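Local coordinates for protein abietadiene synthase, chloroplastic (Abies grandis, PDB 3S9V) that is a chloroplastic terpene synthase, a mainly helical enzyme that couples an N-terminal helical region to a metal-binding terpene synthase domain, at residues 57-62 with 260-265; 204-209 with 232-237; 273-278 with 323-328; 299-304 with 333-338. All blocks are in the same frame, centred on the assembly; numbering follows the deposited sequence.

Contact 1 of 4, residues 57-62 with 260-265; sequences YDTAWV and NHVPCH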
loop_
_atom_site.group_PDB
_atom_site.type_symbol
_atom_site.label_atom_id
_atom_site.label_comp_id
_atom_site.label_asym_id
_atom_site.label_seq_id
_atom_site.Cartn_x
_atom_site.Cartn_y
_atom_site.Cartn_z
ATOM N N TYR A 57 1.692 -27.839 16.888
ATOM C CA TYR A 57 1.881 -27.447 18.283
ATOM C C TYR A 57 0.555 -27.198 19.016
ATOM O O TYR A 57 0.318 -27.746 20.091
ATOM C CB TYR A 57 2.747 -26.189 18.348
ATOM C CG TYR A 57 2.764 -25.514 19.698
ATOM C CD1 TYR A 57 3.586 -25.977 20.725
ATOM C CD2 TYR A 57 1.943 -24.425 19.954
ATOM C CE1 TYR A 57 3.585 -25.364 21.972
ATOM C CE2 TYR A 57 1.933 -23.811 21.188
ATOM C CZ TYR A 57 2.753 -24.285 22.193
ATOM O OH TYR A 57 2.713 -23.687 23.419
ATOM N N ASP A 58 -0.303 -26.367 18.436
ATOM C CA ASP A 58 -1.588 -26.054 19.053
ATOM C C ASP A 58 -2.498 -27.266 19.069
ATOM O O ASP A 58 -3.238 -27.489 20.028
ATOM C CB ASP A 58 -2.268 -24.909 18.308
ATOM C CG ASP A 58 -1.594 -23.575 18.555
ATOM O OD1 ASP A 58 -2.094 -22.791 19.393
ATOM O OD2 ASP A 58 -0.555 -23.318 17.915
ATOM N N THR A 59 -2.437 -28.058 18.010
ATOM C CA THR A 59 -3.268 -29.242 17.937
ATOM C C THR A 59 -2.879 -30.180 19.064
ATOM O O THR A 59 -3.739 -30.798 19.694
ATOM C CB THR A 59 -3.098 -29.928 16.587
ATOM O OG1 THR A 59 -3.450 -28.997 15.558
ATOM C CG2 THR A 59 -3.986 -31.153 16.488
ATOM N N ALA A 60 -1.581 -30.265 19.332
ATOM C CA ALA A 60 -1.086 -31.121 20.399
ATOM C C ALA A 60 -1.674 -30.677 21.742
ATOM O O ALA A 60 -1.988 -31.512 22.594
ATOM C CB ALA A 60 0.432 -31.071 20.447
ATOM N N TRP A 61 -1.829 -29.370 21.932
ATOM C CA TRP A 61 -2.385 -28.867 23.185
ATOM C C TRP A 61 -3.877 -29.148 23.302
ATOM O O TRP A 61 -4.369 -29.484 24.378
ATOM C CB TRP A 61 -2.106 -27.368 23.350
ATOM C CG TRP A 61 -0.755 -27.111 23.960
ATOM C CD1 TRP A 61 0.425 -26.909 23.298
ATOM C CD2 TRP A 61 -0.433 -27.120 25.363
ATOM N NE1 TRP A 61 1.460 -26.796 24.202
ATOM C CE2 TRP A 61 0.962 -26.922 25.474
ATOM C CE3 TRP A 61 -1.191 -27.281 26.535
ATOM C CZ2 TRP A 61 1.619 -26.880 26.707
ATOM C CZ3 TRP A 61 -0.531 -27.241 27.777
ATOM C CH2 TRP A 61 0.858 -27.040 27.847
ATOM N N VAL A 62 -4.601 -29.014 22.199
ATOM C CA VAL A 62 -6.025 -29.308 22.223
ATOM C C VAL A 62 -6.205 -30.804 22.527
ATOM O O VAL A 62 -7.078 -31.188 23.293
ATOM C CB VAL A 62 -6.682 -28.955 20.867
ATOM C CG1 VAL A 62 -8.105 -29.454 20.829
ATOM C CG2 VAL A 62 -6.663 -27.436 20.667
ATOM N N ASN A 260 -10.305 -31.764 12.347
ATOM C CA ASN A 260 -9.462 -32.573 13.228
ATOM C C ASN A 260 -8.157 -31.924 13.694
ATOM O O ASN A 260 -7.277 -32.604 14.217
ATOM C CB ASN A 260 -9.155 -33.904 12.543
ATOM C CG ASN A 260 -8.384 -33.728 11.244
ATOM O OD1 ASN A 260 -8.256 -32.610 10.733
ATOM N ND2 ASN A 260 -7.867 -34.833 10.702
ATOM N N HIS A 261 -8.034 -30.613 13.505
ATOM C CA HIS A 261 -6.841 -29.888 13.933
ATOM C C HIS A 261 -7.163 -28.401 14.098
ATOM O O HIS A 261 -8.264 -27.957 13.771
ATOM C CB HIS A 261 -5.716 -30.049 12.907
ATOM C CG HIS A 261 -6.045 -29.478 11.561
ATOM N ND1 HIS A 261 -6.702 -30.197 10.587
ATOM C CD2 HIS A 261 -5.863 -28.236 11.054
ATOM C CE1 HIS A 261 -6.912 -29.422 9.537
ATOM N NE2 HIS A 261 -6.413 -28.227 9.797
ATOM N N VAL A 262 -6.197 -27.639 14.602
ATOM C CA VAL A 262 -6.370 -26.204 14.791
ATOM C C VAL A 262 -5.137 -25.413 14.363
ATOM O O VAL A 262 -4.036 -25.966 14.264
ATOM C CB VAL A 262 -6.631 -25.868 16.265
ATOM C CG1 VAL A 262 -7.804 -26.667 16.785
ATOM C CG2 VAL A 262 -5.390 -26.150 17.074
ATOM N N PRO A 263 -5.312 -24.109 14.072
ATOM C CA PRO A 263 -4.209 -23.215 13.665
ATOM C C PRO A 263 -3.588 -22.616 14.947
ATOM O O PRO A 263 -3.980 -22.995 16.055
ATOM C CB PRO A 263 -4.915 -22.155 12.829
ATOM C CG PRO A 263 -6.255 -22.036 13.538
ATOM C CD PRO A 263 -6.624 -23.486 13.800
ATOM N N CYS A 264 -2.640 -21.692 14.819
ATOM C CA CYS A 264 -2.040 -21.110 16.018
ATOM C C CYS A 264 -2.760 -19.844 16.487
ATOM O O CYS A 264 -2.354 -19.213 17.463
ATOM C CB CYS A 264 -0.540 -20.836 15.818
ATOM S SG CYS A 264 -0.114 -19.710 14.494
ATOM N N HIS A 265 -3.837 -19.494 15.786
ATOM C CA HIS A 265 -4.671 -18.339 16.123
ATOM C C HIS A 265 -5.838 -18.271 15.151
ATOM O O HIS A 265 -5.687 -18.525 13.952
ATOM C CB HIS A 265 -3.858 -17.042 16.098
ATOM C CG HIS A 265 -2.919 -16.937 14.939
ATOM N ND1 HIS A 265 -1.765 -16.187 14.988
ATOM C CD2 HIS A 265 -2.950 -17.501 13.708
ATOM C CE1 HIS A 265 -1.122 -16.295 13.839
ATOM N NE2 HIS A 265 -1.821 -17.087 13.045
HETATM O O HOH W 1 -1.080 -20.380 19.930
#
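Thr-59, on the short helix 56-62, meets Val-262 in the loop joining helices 245-258 and 269-282; the loop packs against the helix within the all-helical terpene synthase fold and pairs residues about 200 positions apart. Direct hydrogen bonding centres on Thr-59 OG1, which receives the N-H of Val-262 at 3.2 Å in an almost straight line (176°). With chi1 at -58°, OG1 lies beside its own backbone N and opposite the carbonyl carbon, where it also bonds Ser-55 O one turn back, so one hydroxyl ties both helix and loop.

Water-mediated bonding comes from Asp-58: water 1 donates to OD1 at 2.7 Å and to Cys-264 O at 3.0 Å. The carboxylate has further partners, Ser-55 OG at OD2 and Ala-233 N at OD1, which together restrict its rotation.

Apolar packing gathers round Val-262, whose side chain faces the helix. Its CG2 lies 3.6 Å from Asp-58 CB and meets Val-62 CG2 tip to tip at 4.0 Å, while Pro-232 packs on Val-262 and Phe-76 on Val-62. Toward the Cys-264 end, Asp-58 OD2 rests 3.2 Å from Cys-264 CB.

Contact 2 of 4, residues 204-209 with 232-237; sequences YSLEGL and PASTAA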
loop_
_atom_site.group_PDB
_atom_site.type_symbol
_atom_site.label_atom_id
_atom_site.label_comp_id
_atom_site.label_asym_id
_atom_site.label_seq_id
_atom_site.Cartn_x
_atom_site.Cartn_y
_atom_site.Cartn_z
ATOM N N TYR A 204 -1.486 -14.659 24.802
ATOM C CA TYR A 204 -1.339 -15.472 23.605
ATOM C C TYR A 204 -0.577 -16.747 23.928
ATOM O O TYR A 204 -0.655 -17.729 23.193
ATOM C CB TYR A 204 -0.593 -14.666 22.538
ATOM C CG TYR A 204 -0.439 -15.333 21.195
ATOM C CD1 TYR A 204 0.827 -15.584 20.667
ATOM C CD2 TYR A 204 -1.551 -15.658 20.417
ATOM C CE1 TYR A 204 0.984 -16.137 19.400
ATOM C CE2 TYR A 204 -1.405 -16.217 19.144
ATOM C CZ TYR A 204 -0.132 -16.453 18.642
ATOM O OH TYR A 204 0.033 -17.009 17.389
ATOM N N SER A 205 0.170 -16.739 25.030
ATOM C CA SER A 205 0.934 -17.924 25.404
ATOM C C SER A 205 0.806 -18.328 26.872
ATOM O O SER A 205 1.799 -18.617 27.542
ATOM C CB SER A 205 2.411 -17.742 25.022
ATOM O OG SER A 205 2.764 -16.380 24.919
ATOM N N LEU A 206 -0.432 -18.368 27.355
ATOM C CA LEU A 206 -0.712 -18.754 28.733
ATOM C C LEU A 206 -0.312 -20.195 29.037
ATOM O O LEU A 206 -0.092 -20.546 30.194
ATOM C CB LEU A 206 -2.198 -18.561 29.041
ATOM C CG LEU A 206 -2.647 -17.115 29.251
ATOM C CD1 LEU A 206 -4.160 -17.022 29.222
ATOM C CD2 LEU A 206 -2.102 -16.626 30.581
ATOM N N GLU A 207 -0.217 -21.034 28.006
ATOM C CA GLU A 207 0.164 -22.421 28.219
ATOM C C GLU A 207 1.578 -22.500 28.807
ATOM O O GLU A 207 1.970 -23.520 29.379
ATOM C CB GLU A 207 0.069 -23.228 26.913
ATOM C CG GLU A 207 1.119 -22.893 25.866
ATOM C CD GLU A 207 0.680 -21.814 24.894
ATOM O OE1 GLU A 207 -0.178 -20.981 25.266
ATOM O OE2 GLU A 207 1.211 -21.791 23.758
ATOM N N GLY A 208 2.328 -21.411 28.688
ATOM C CA GLY A 208 3.677 -21.385 29.229
ATOM C C GLY A 208 3.817 -20.552 30.495
ATOM O O GLY A 208 4.929 -20.306 30.960
ATOM N N LEU A 209 2.691 -20.119 31.059
ATOM C CA LEU A 209 2.702 -19.303 32.275
ATOM C C LEU A 209 1.800 -19.910 33.349
ATOM O O LEU A 209 1.488 -19.266 34.350
ATOM C CB LEU A 209 2.209 -17.894 31.947
ATOM C CG LEU A 209 2.930 -17.192 30.803
ATOM C CD1 LEU A 209 2.090 -16.027 30.333
ATOM C CD2 LEU A 209 4.315 -16.733 31.255
ATOM N N PRO A 232 -5.455 -21.155 20.343
ATOM C CA PRO A 232 -6.069 -22.429 20.737
ATOM C C PRO A 232 -5.334 -23.141 21.879
ATOM O O PRO A 232 -5.964 -23.666 22.797
ATOM C CB PRO A 232 -6.027 -23.236 19.445
ATOM C CG PRO A 232 -6.162 -22.182 18.404
ATOM C CD PRO A 232 -5.195 -21.143 18.895
ATOM N N ALA A 233 -4.006 -23.180 21.813
ATOM C CA ALA A 233 -3.230 -23.837 22.859
ATOM C C ALA A 233 -3.409 -23.082 24.176
ATOM O O ALA A 233 -3.544 -23.682 25.241
ATOM C CB ALA A 233 -1.752 -23.885 22.476
ATOM N N SER A 234 -3.424 -21.760 24.092
ATOM C CA SER A 234 -3.582 -20.931 25.277
ATOM C C SER A 234 -4.957 -21.166 25.893
ATOM O O SER A 234 -5.102 -21.273 27.108
ATOM C CB SER A 234 -3.413 -19.457 24.901
ATOM O OG SER A 234 -3.104 -18.674 26.040
ATOM N N THR A 235 -5.969 -21.251 25.041
ATOM C CA THR A 235 -7.333 -21.479 25.491
ATOM C C THR A 235 -7.493 -22.883 26.061
ATOM O O THR A 235 -8.223 -23.086 27.030
ATOM C CB THR A 235 -8.316 -21.303 24.336
ATOM O OG1 THR A 235 -8.197 -19.975 23.817
ATOM C CG2 THR A 235 -9.749 -21.541 24.812
ATOM N N ALA A 236 -6.809 -23.848 25.449
ATOM C CA ALA A 236 -6.865 -25.236 25.900
ATOM C C ALA A 236 -6.284 -25.339 27.306
ATOM O O ALA A 236 -6.848 -25.999 28.179
ATOM C CB ALA A 236 -6.085 -26.134 24.939
ATOM N N ALA A 237 -5.153 -24.679 27.520
ATOM C CA ALA A 237 -4.504 -24.683 28.822
ATOM C C ALA A 237 -5.433 -24.060 29.857
ATOM O O ALA A 237 -5.629 -24.622 30.930
ATOM C CB ALA A 237 -3.204 -23.905 28.759
#
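Ser-234 and Leu-206 form the tight centre of a contact in which a 3-10 segment, 204-208, lies against the first turns of helix 232-242 within the all-helical terpene synthase fold. The hydroxyl OG of Ser-234 accepts the backbone N-H of Leu-206 at 3.0 Å, bent to 146°, and is also bonded to Leu-203 O, which leaves the oxygen gripped from two points of one loop. Close packing accompanies the bond, since Leu-206 CB lies 3.1 Å from the same OG. Glu-207 OE1 belongs to this tight part as well, resting 3.4 Å from Ser-234 CA. A further close point follows one turn along the helix, where the small methyl of Ala-237 sits 3.7 Å from Glu-207 CA.

The 3-10 winding itself is seen in the bond from Gly-208 N to Ser-205 O, 3.1 Å long.

Packing is looser at the other carboxylate oxygen. Glu-207 starts with CG placed between its backbone N and carbonyl carbon (chi1 70°) and bends again at chi2 (-91°), which folds its end back along the helix. There OE2 lies beside an apolar group without bonding to it, 3.8 Å from Ala-233 CB, and its polar partners are Tyr-57 OH and Lys-450 NZ. Toward the partly exposed Tyr-204 the contact thins further. The Tyr-204 ring makes a cation-pi contact with Lys-450, whose NZ also bonds Tyr-204 O. Across the contact this residue keeps touch through its backbone, Tyr-204 O lying 3.7 Å from Ser-234 CB.

Contact 3 of 4, residues 273-278 with 323-328; sequences RLWAVD and TAMGLR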
loop_
_atom_site.group_PDB
_atom_site.type_symbol
_atom_site.label_atom_id
_atom_site.label_comp_id
_atom_site.label_asym_id
_atom_site.label_seq_id
_atom_site.Cartn_x
_atom_site.Cartn_y
_atom_site.Cartn_z
ATOM N N ARG A 273 -9.031 -10.550 4.752
ATOM C CA ARG A 273 -9.695 -9.673 3.792
ATOM C C ARG A 273 -8.894 -8.427 3.437
ATOM O O ARG A 273 -8.780 -8.081 2.260
ATOM C CB ARG A 273 -11.078 -9.272 4.307
ATOM C CG ARG A 273 -12.124 -10.385 4.204
ATOM C CD ARG A 273 -13.447 -9.949 4.810
ATOM N NE ARG A 273 -14.506 -10.939 4.618
ATOM C CZ ARG A 273 -14.566 -12.107 5.249
ATOM N NH1 ARG A 273 -13.627 -12.446 6.125
ATOM N NH2 ARG A 273 -15.563 -12.940 4.998
ATOM N N LEU A 274 -8.331 -7.762 4.444
ATOM C CA LEU A 274 -7.554 -6.546 4.212
ATOM C C LEU A 274 -6.271 -6.783 3.422
ATOM O O LEU A 274 -5.904 -5.980 2.548
ATOM C CB LEU A 274 -7.218 -5.861 5.544
ATOM C CG LEU A 274 -8.390 -5.194 6.275
ATOM C CD1 LEU A 274 -7.945 -4.811 7.662
ATOM C CD2 LEU A 274 -8.889 -3.958 5.507
ATOM N N TRP A 275 -5.591 -7.884 3.728
ATOM C CA TRP A 275 -4.347 -8.211 3.048
ATOM C C TRP A 275 -4.585 -8.700 1.610
ATOM O O TRP A 275 -3.793 -8.428 0.710
ATOM C CB TRP A 275 -3.574 -9.254 3.862
ATOM C CG TRP A 275 -2.504 -8.662 4.726
ATOM C CD1 TRP A 275 -1.161 -8.807 4.566
ATOM C CD2 TRP A 275 -2.680 -7.781 5.850
ATOM N NE1 TRP A 275 -0.484 -8.070 5.509
ATOM C CE2 TRP A 275 -1.392 -7.430 6.309
ATOM C CE3 TRP A 275 -3.800 -7.255 6.507
ATOM C CZ2 TRP A 275 -1.188 -6.575 7.398
ATOM C CZ3 TRP A 275 -3.598 -6.400 7.595
ATOM C CH2 TRP A 275 -2.300 -6.069 8.027
ATOM N N ALA A 276 -5.682 -9.410 1.392
ATOM C CA ALA A 276 -5.993 -9.896 0.052
ATOM C C ALA A 276 -6.271 -8.706 -0.856
ATOM O O ALA A 276 -5.787 -8.644 -1.995
ATOM C CB ALA A 276 -7.209 -10.821 0.099
ATOM N N VAL A 277 -7.055 -7.760 -0.340
ATOM C CA VAL A 277 -7.417 -6.553 -1.082
ATOM C C VAL A 277 -6.201 -5.682 -1.372
ATOM O O VAL A 277 -6.043 -5.157 -2.479
ATOM C CB VAL A 277 -8.444 -5.704 -0.288
ATOM C CG1 VAL A 277 -8.544 -4.292 -0.878
ATOM C CG2 VAL A 277 -9.806 -6.384 -0.306
ATOM N N ASP A 278 -5.350 -5.520 -0.367
ATOM C CA ASP A 278 -4.153 -4.697 -0.505
ATOM C C ASP A 278 -3.216 -5.353 -1.512
ATOM O O ASP A 278 -2.569 -4.674 -2.301
ATOM C CB ASP A 278 -3.456 -4.540 0.857
ATOM C CG ASP A 278 -2.303 -3.553 0.814
ATOM O OD1 ASP A 278 -2.515 -2.407 0.366
ATOM O OD2 ASP A 278 -1.187 -3.917 1.233
ATOM N N THR A 323 -5.065 -2.144 11.939
ATOM C CA THR A 323 -5.756 -0.863 12.031
ATOM C C THR A 323 -5.268 0.115 10.972
ATOM O O THR A 323 -6.064 0.813 10.356
ATOM C CB THR A 323 -5.575 -0.222 13.418
ATOM O OG1 THR A 323 -6.128 -1.089 14.413
ATOM C CG2 THR A 323 -6.285 1.124 13.473
ATOM N N ALA A 324 -3.961 0.163 10.761
ATOM C CA ALA A 324 -3.398 1.048 9.750
ATOM C C ALA A 324 -3.816 0.586 8.350
ATOM O O ALA A 324 -4.134 1.408 7.496
ATOM C CB ALA A 324 -1.884 1.080 9.867
ATOM N N MET A 325 -3.811 -0.725 8.112
ATOM C CA MET A 325 -4.215 -1.251 6.807
ATOM C C MET A 325 -5.668 -0.862 6.562
ATOM O O MET A 325 -6.003 -0.247 5.545
ATOM C CB MET A 325 -4.101 -2.776 6.770
ATOM C CG MET A 325 -2.790 -3.330 6.246
ATOM S SD MET A 325 -2.580 -3.181 4.455
ATOM C CE MET A 325 -1.320 -2.015 4.440
ATOM N N GLY A 326 -6.525 -1.226 7.513
ATOM C CA GLY A 326 -7.935 -0.922 7.393
ATOM C C GLY A 326 -8.217 0.557 7.241
ATOM O O GLY A 326 -9.067 0.942 6.438
ATOM N N LEU A 327 -7.519 1.398 8.006
ATOM C CA LEU A 327 -7.746 2.840 7.917
ATOM C C LEU A 327 -7.466 3.372 6.510
ATOM O O LEU A 327 -8.287 4.108 5.955
ATOM C CB LEU A 327 -6.896 3.598 8.951
ATOM C CG LEU A 327 -6.904 5.126 8.843
ATOM C CD1 LEU A 327 -8.339 5.641 8.849
ATOM C CD2 LEU A 327 -6.105 5.723 9.989
ATOM N N ARG A 328 -6.332 2.991 5.921
ATOM C CA ARG A 328 -6.012 3.470 4.571
ATOM C C ARG A 328 -6.950 2.948 3.487
ATOM O O ARG A 328 -7.505 3.731 2.704
ATOM C CB ARG A 328 -4.572 3.121 4.178
ATOM C CG ARG A 328 -4.160 3.659 2.792
ATOM C CD ARG A 328 -2.702 3.332 2.490
ATOM N NE ARG A 328 -2.466 1.923 2.752
ATOM C CZ ARG A 328 -2.641 0.950 1.869
ATOM N NH1 ARG A 328 -2.417 -0.307 2.229
ATOM N NH2 ARG A 328 -2.998 1.233 0.621
HETATM O O HOH W 2 -3.864 -0.606 -1.294
#
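Met-325 and Trp-275 cross at about a right angle, the methionine chain running over one face of the indole. Its CG stands 3.7 Å from the centroid of the Trp-275 six-membered ring, a CH-pi contact. SD of Met-325 follows at 4.5 Å from that centroid, almost on the ring normal, which makes a Met-aromatic contact. A bend at chi2 (-74°) carries SD toward Asp-278, where it lies 3.6 Å from OD2, and chi3 then sets CE beside the same carboxylate.

Asp-278 in turn crosses Arg-328 at about a right angle. With CG anti to the backbone N, the carboxylate extends toward helix 320-332, and its OD1 takes Arg-328 NH1 at 2.8 Å in a nearly straight salt bridge. The bond is asymmetric: OD1 lies in the guanidinium plane, yet NH1 comes from above the carboxylate plane, 57° out of it, so the two flat groups are not paired side by side. Water 2 closes a small ring, donating to Asp-278 OD1 and accepting from Arg-328 NH2. Arg-371 of helix 363-373 makes a second salt bridge to OD1, so this buried carboxylate oxygen gathers two arginines and a water.

Leu-274 uses its branched end instead, with CD2 3.7 Å from Gly-326 CA, where the absence of a side chain admits it. The axes of the two segments come within 10.0 Å and cross at 55°. Helices 269-282 and 320-332 thus pack in the terpene synthase helical domain, and Trp-275 also touches Asp-321 and Asp-322, part of an Asp-Ile-Asp-Asp sequence that fits the Asp-X-Asp-Asp motif of class II terpene synthases.

Contact 4 of 4, residues 299-304 with 333-338; sequences YVYSHW and HGYNVS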
loop_
_atom_site.group_PDB
_atom_site.type_symbol
_atom_site.label_atom_id
_atom_site.label_comp_id
_atom_site.label_asym_id
_atom_site.label_seq_id
_atom_site.Cartn_x
_atom_site.Cartn_y
_atom_site.Cartn_z
ATOM N N TYR A 299 -17.659 -6.049 4.823
ATOM C CA TYR A 299 -17.536 -6.955 5.950
ATOM C C TYR A 299 -16.605 -6.363 6.998
ATOM O O TYR A 299 -16.965 -6.270 8.173
ATOM C CB TYR A 299 -16.989 -8.302 5.479
ATOM C CG TYR A 299 -16.796 -9.310 6.593
ATOM C CD1 TYR A 299 -17.812 -10.201 6.943
ATOM C CD2 TYR A 299 -15.592 -9.366 7.306
ATOM C CE1 TYR A 299 -17.631 -11.130 7.977
ATOM C CE2 TYR A 299 -15.402 -10.283 8.337
ATOM C CZ TYR A 299 -16.423 -11.163 8.666
ATOM O OH TYR A 299 -16.221 -12.086 9.669
ATOM N N VAL A 300 -15.410 -5.957 6.573
ATOM C CA VAL A 300 -14.452 -5.381 7.505
ATOM C C VAL A 300 -14.996 -4.135 8.187
ATOM O O VAL A 300 -14.821 -3.955 9.393
ATOM C CB VAL A 300 -13.129 -5.024 6.806
ATOM C CG1 VAL A 300 -12.177 -4.331 7.797
ATOM C CG2 VAL A 300 -12.487 -6.298 6.252
ATOM N N TYR A 301 -15.658 -3.275 7.420
ATOM C CA TYR A 301 -16.212 -2.049 7.976
ATOM C C TYR A 301 -17.313 -2.332 9.005
ATOM O O TYR A 301 -17.421 -1.616 9.998
ATOM C CB TYR A 301 -16.762 -1.145 6.863
ATOM C CG TYR A 301 -17.309 0.183 7.371
ATOM C CD1 TYR A 301 -16.464 1.130 7.951
ATOM C CD2 TYR A 301 -18.678 0.472 7.306
ATOM C CE1 TYR A 301 -16.965 2.334 8.458
ATOM C CE2 TYR A 301 -19.190 1.674 7.811
ATOM C CZ TYR A 301 -18.326 2.598 8.386
ATOM O OH TYR A 301 -18.819 3.775 8.895
ATOM N N SER A 302 -18.126 -3.364 8.768
ATOM C CA SER A 302 -19.196 -3.715 9.702
ATOM C C SER A 302 -18.590 -4.182 11.013
ATOM O O SER A 302 -19.302 -4.390 11.990
ATOM C CB SER A 302 -20.081 -4.833 9.143
ATOM O OG SER A 302 -19.421 -6.088 9.186
ATOM N N HIS A 303 -17.274 -4.366 11.025
ATOM C CA HIS A 303 -16.584 -4.792 12.240
ATOM C C HIS A 303 -15.603 -3.723 12.695
ATOM O O HIS A 303 -14.805 -3.956 13.597
ATOM C CB HIS A 303 -15.841 -6.107 12.008
ATOM C CG HIS A 303 -16.746 -7.290 11.892
ATOM N ND1 HIS A 303 -17.493 -7.758 12.951
ATOM C CD2 HIS A 303 -17.058 -8.076 10.834
ATOM C CE1 HIS A 303 -18.228 -8.779 12.551
ATOM N NE2 HIS A 303 -17.984 -8.993 11.269
ATOM N N TRP A 304 -15.667 -2.553 12.062
ATOM C CA TRP A 304 -14.781 -1.451 12.416
ATOM C C TRP A 304 -15.070 -0.954 13.830
ATOM O O TRP A 304 -16.219 -0.868 14.254
ATOM C CB TRP A 304 -14.934 -0.292 11.423
ATOM C CG TRP A 304 -13.840 0.752 11.543
ATOM C CD1 TRP A 304 -13.968 2.021 12.023
ATOM C CD2 TRP A 304 -12.457 0.595 11.183
ATOM N NE1 TRP A 304 -12.751 2.665 11.985
ATOM C CE2 TRP A 304 -11.810 1.813 11.475
ATOM C CE3 TRP A 304 -11.703 -0.461 10.642
ATOM C CZ2 TRP A 304 -10.438 2.009 11.244
ATOM C CZ3 TRP A 304 -10.338 -0.267 10.413
ATOM C CH2 TRP A 304 -9.722 0.963 10.717
ATOM N N HIS A 333 -11.573 3.786 -0.110
ATOM C CA HIS A 333 -12.787 3.276 -0.741
ATOM C C HIS A 333 -14.088 3.956 -0.322
ATOM O O HIS A 333 -15.172 3.416 -0.546
ATOM C CB HIS A 333 -12.884 1.764 -0.542
ATOM C CG HIS A 333 -11.932 0.995 -1.399
ATOM N ND1 HIS A 333 -12.324 0.349 -2.551
ATOM C CD2 HIS A 333 -10.593 0.822 -1.309
ATOM C CE1 HIS A 333 -11.268 -0.189 -3.134
ATOM N NE2 HIS A 333 -10.204 0.085 -2.399
ATOM N N GLY A 334 -13.975 5.132 0.293
ATOM C CA GLY A 334 -15.151 5.902 0.684
ATOM C C GLY A 334 -15.871 5.617 1.993
ATOM O O GLY A 334 -16.966 6.135 2.213
ATOM N N TYR A 335 -15.275 4.804 2.859
ATOM C CA TYR A 335 -15.890 4.480 4.134
ATOM C C TYR A 335 -15.604 5.581 5.153
ATOM O O TYR A 335 -14.583 6.264 5.068
ATOM C CB TYR A 335 -15.366 3.134 4.634
ATOM C CG TYR A 335 -15.835 1.969 3.795
ATOM C CD1 TYR A 335 -17.063 1.350 4.042
ATOM C CD2 TYR A 335 -15.072 1.511 2.725
ATOM C CE1 TYR A 335 -17.516 0.297 3.235
ATOM C CE2 TYR A 335 -15.513 0.465 1.913
ATOM C CZ TYR A 335 -16.732 -0.139 2.172
ATOM O OH TYR A 335 -17.152 -1.183 1.370
ATOM N N ASN A 336 -16.516 5.762 6.103
ATOM C CA ASN A 336 -16.348 6.794 7.116
ATOM C C ASN A 336 -15.557 6.287 8.298
ATOM O O ASN A 336 -16.121 5.856 9.303
ATOM C CB ASN A 336 -17.700 7.327 7.596
ATOM C CG ASN A 336 -17.553 8.382 8.688
ATOM O OD1 ASN A 336 -16.520 9.043 8.789
ATOM N ND2 ASN A 336 -18.592 8.550 9.500
ATOM N N VAL A 337 -14.239 6.343 8.156
ATOM C CA VAL A 337 -13.328 5.910 9.195
ATOM C C VAL A 337 -12.502 7.113 9.624
ATOM O O VAL A 337 -12.237 8.006 8.828
ATOM C CB VAL A 337 -12.401 4.791 8.687
ATOM C CG1 VAL A 337 -13.212 3.521 8.456
ATOM C CG2 VAL A 337 -11.713 5.229 7.405
ATOM N N SER A 338 -12.102 7.135 10.888
ATOM C CA SER A 338 -11.326 8.246 11.415
ATOM C C SER A 338 -9.899 7.846 11.728
ATOM O O SER A 338 -9.629 6.697 12.066
ATOM C CB SER A 338 -11.979 8.779 12.696
ATOM O OG SER A 338 -11.096 9.649 13.390
HETATM O O HOH W 3 -12.909 5.506 13.070
#
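Tyr-301 and Tyr-335 meet obliquely: Tyr-335 CD1 lies over one face of the Tyr-301 ring, 3.5 Å from its CG. The ring centroids are 5.2 Å apart, with the planes inclined at 40°. Beside them Val-337 CG1 stands over the indole of Trp-304, 3.7 Å from the centroid of the five-membered ring and 14° off its normal, a CH-pi contact. The same methyl touches the rim of the tyrosine, 3.9 Å from Tyr-301 CE1, and is thereby wedged between two aromatic side chains. The phenol adds a weak hydrogen bond from Tyr-301 OH to Asn-336 O, 3.4 Å long.

Water 3 extends this shell, accepting from Trp-304 NE1 at 3.0 Å, in the plane of the indole, and from Ser-338 N at 2.8 Å.

Chain turns set these groups in place. Helix 320-332 finishes in a Schellman motif whose C-prime residue is Gly-334, with positive phi; Tyr-335 comes straight after it, and Asn-336 is the centre of an inverse gamma turn. Across the contact, a type I beta turn spans Tyr-301 to Trp-304, closed by Trp-304 N to Tyr-301 O at 2.9 Å, and brings both aromatic residues to one side. Tyr-301 extends CG anti to its backbone N (chi1 -178°), which carries the ring across to the 335-337 loop.

Farther out, Asp-298 OD1 bonds Tyr-335 OH, anchoring its hydroxyl, and Leu-330 packs against Trp-304, Tyr-335 and Val-337.

The four contacts fall into two clusters. Contacts 1 and 2 touch, with centres 11 Å apart and about 32 and 34 Å from the centre of the chain, yet both are buried; polar side chains tie loops to short helices there, and the Tyr-57 hydroxyl and Glu-207 carboxylate join them. Contacts 3 and 4 form the other pair, centres 10 Å apart: contact 3 uses helix 320-332 itself, contact 4 the loop that follows it. Contact 3 is the buried helix-helix member, combining a salt bridge with aromatic packing, whereas contact 4 lies at the surface and relies on rings, a valine methyl and a water. Trp-304 of contact 4 reaches the backbone of Thr-323 and Leu-327.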